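OLD nuclease (Thermus scotoductus, PDB 6P74) degrades linear and supercoiled double-stranded DNA in the 5'-to-3' direction, using divalent metal ions, and carries a DNA-stimulated ATPase. Local coordinates at residues K459-R462 with I463-C466. Numbering follows the deposited sequence.
Sequences KNQR and IQAC
Four successive backbone bonds join Lys459-Arg462 to Ile463-Cys466, each N-H reaching the carbonyl four residues earlier; they run from Ile463 N to Lys459 O at 3.2 Å through to Cys466 N to Arg462 O at 3.0 Å. Asn460 O has a second partner: besides the N-H of Gln464 it accepts a bond from a water at 2.8 Å, which also donates weakly to Gln464 OE1. On the same turn Gln461 bends at chi2 (46°), bringing its OE1 to 4.0 Å from Gln464 CB. The two amide planes stand 74° apart and do not stack, a loose contact suited to a solvent-facing side.

The other side faces the protein. Buried Ile463 lays CG1 and CD1 beside the carbonyl of Lys459; Ile463 CD1 is 3.6 Å from Lys459 O. Its branched hydrocarbon packs on Lys409 and Glu413 of helix 409-422 and on His430 of strand 426-431, while Cys466 touches Val416. Arg462, its chain bent at chi3 (61°), forms a salt bridge from NE to Glu413, while Lys459 pairs with Glu456. Asn460, whose amide can both donate and accept, bonds Glu432 O through ND2 and Lys409 NZ through OD1; the Asn460 side chain lies about 6 Å from that of Asp433, probably a metal ligand. The arrangement is that of an amphipathic alpha-helix packed against the parallel sheet of a Toprim domain, close to its probable metal site.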
ATOM      1  N   LYS A 459      32.037   9.930  39.353  1.00 64.35           N
ATOM      2  CA  LYS A 459      31.613   9.597  37.989  1.00 62.35           C
ATOM      3  C   LYS A 459      31.313   8.106  37.839  1.00 62.11           C
ATOM      4  O   LYS A 459      30.363   7.730  37.134  1.00 62.70           O
ATOM      5  CB  LYS A 459      32.675   9.995  36.966  1.00 53.20           C
ATOM      6  CG  LYS A 459      33.098  11.429  36.962  1.00 59.61           C
ATOM      7  CD  LYS A 459      34.111  11.643  35.883  1.00 64.86           C
ATOM      8  CE  LYS A 459      34.826  12.967  36.007  1.00 71.51           C
ATOM      9  NZ  LYS A 459      36.095  12.905  35.208  1.00 76.95           N
ATOM     10  N   ASN A 460      32.140   7.246  38.458  1.00 56.71           N
ATOM     11  CA  ASN A 460      31.904   5.809  38.410  1.00 59.04           C
ATOM     12  C   ASN A 460      30.595   5.450  39.107  1.00 59.04           C
ATOM     13  O   ASN A 460      29.878   4.553  38.660  1.00 50.07           O
ATOM     14  CB  ASN A 460      33.070   5.052  39.065  1.00 57.21           C
ATOM     15  CG  ASN A 460      34.368   5.243  38.324  1.00 62.20           C
ATOM     16  OD1 ASN A 460      34.362   5.710  37.185  1.00 56.76           O
ATOM     17  ND2 ASN A 460      35.503   4.880  38.972  1.00 53.60           N
ATOM     18  N   GLN A 461      30.295   6.122  40.222  1.00 58.72           N
ATOM     19  CA  GLN A 461      29.070   5.863  40.968  1.00 65.91           C
ATOM     20  C   GLN A 461      27.841   6.329  40.199  1.00 61.02           C
ATOM     21  O   GLN A 461      26.793   5.677  40.252  1.00 61.56           O
ATOM     22  CB  GLN A 461      29.134   6.542  42.341  1.00 72.74           C
ATOM     23  CG  GLN A 461      27.962   6.215  43.239  1.00 84.12           C
ATOM     24  CD  GLN A 461      27.648   4.715  43.246  1.00105.05           C
ATOM     25  OE1 GLN A 461      26.551   4.301  42.855  1.00113.00           O
ATOM     26  NE2 GLN A 461      28.613   3.895  43.679  1.00107.64           N
ATOM     27  N   ARG A 462      27.936   7.440  39.474  1.00 57.86           N
ATOM     28  CA  ARG A 462      26.771   7.880  38.712  1.00 59.77           C
ATOM     29  C   ARG A 462      26.455   6.909  37.580  1.00 70.29           C
ATOM     30  O   ARG A 462      25.282   6.598  37.332  1.00 68.28           O
ATOM     31  CB  ARG A 462      26.981   9.275  38.168  1.00 53.64           C
ATOM     32  CG  ARG A 462      27.090  10.388  39.204  1.00 59.58           C
ATOM     33  CD  ARG A 462      27.557  11.690  38.498  1.00 69.20           C
ATOM     34  NE  ARG A 462      26.565  12.050  37.488  1.00 83.32           N
ATOM     35  CZ  ARG A 462      25.402  12.664  37.742  1.00 97.74           C
ATOM     36  NH1 ARG A 462      25.084  13.024  38.983  1.00106.98           N
ATOM     37  NH2 ARG A 462      24.549  12.928  36.752  1.00 95.32           N
ATOM     38  N   ILE A 463      27.488   6.384  36.913  1.00 68.75           N
ATOM     39  CA  ILE A 463      27.268   5.383  35.872  1.00 60.34           C
ATOM     40  C   ILE A 463      26.592   4.150  36.457  1.00 57.12           C
ATOM     41  O   ILE A 463      25.714   3.537  35.836  1.00 61.20           O
ATOM     42  CB  ILE A 463      28.604   5.042  35.180  1.00 55.62           C
ATOM     43  CG1 ILE A 463      28.959   6.154  34.191  1.00 62.92           C
ATOM     44  CG2 ILE A 463      28.497   3.699  34.461  1.00 52.44           C
ATOM     45  CD1 ILE A 463      30.437   6.201  33.822  1.00 64.25           C
ATOM     46  N   GLN A 464      27.005   3.756  37.653  1.00 61.34           N
ATOM     47  CA  GLN A 464      26.441   2.583  38.301  1.00 69.27           C
ATOM     48  C   GLN A 464      24.979   2.814  38.689  1.00 69.64           C
ATOM     49  O   GLN A 464      24.146   1.901  38.601  1.00 58.27           O
ATOM     50  CB  GLN A 464      27.298   2.259  39.520  1.00 68.11           C
ATOM     51  CG  GLN A 464      26.891   1.067  40.251  1.00 81.77           C
ATOM     52  CD  GLN A 464      27.960   0.013  40.227  1.00 90.16           C
ATOM     53  OE1 GLN A 464      28.767  -0.076  39.285  1.00 88.97           O
ATOM     54  NE2 GLN A 464      27.978  -0.805  41.263  1.00 98.53           N
ATOM     55  N   ALA A 465      24.652   4.035  39.109  1.00 63.03           N
ATOM     56  CA  ALA A 465      23.285   4.363  39.490  1.00 66.03           C
ATOM     57  C   ALA A 465      22.350   4.339  38.284  1.00 67.04           C
ATOM     58  O   ALA A 465      21.235   3.818  38.373  1.00 73.41           O
ATOM     59  CB  ALA A 465      23.241   5.736  40.171  1.00 58.07           C
ATOM     60  N   CYS A 466      22.772   4.888  37.146  1.00 60.73           N
ATOM     61  CA  CYS A 466      21.815   4.877  36.048  1.00 68.28           C
ATOM     62  C   CYS A 466      21.807   3.534  35.321  1.00 74.87           C
ATOM     63  O   CYS A 466      20.734   3.038  34.973  1.00 69.37           O
ATOM     64  CB  CYS A 466      22.070   6.029  35.085  1.00 59.31           C
ATOM     65  SG  CYS A 466      23.786   6.210  34.491  1.00 78.05           S
TER
HETATM   66  O   HOH W   1      30.724   2.141  37.577  1.00 57.69           O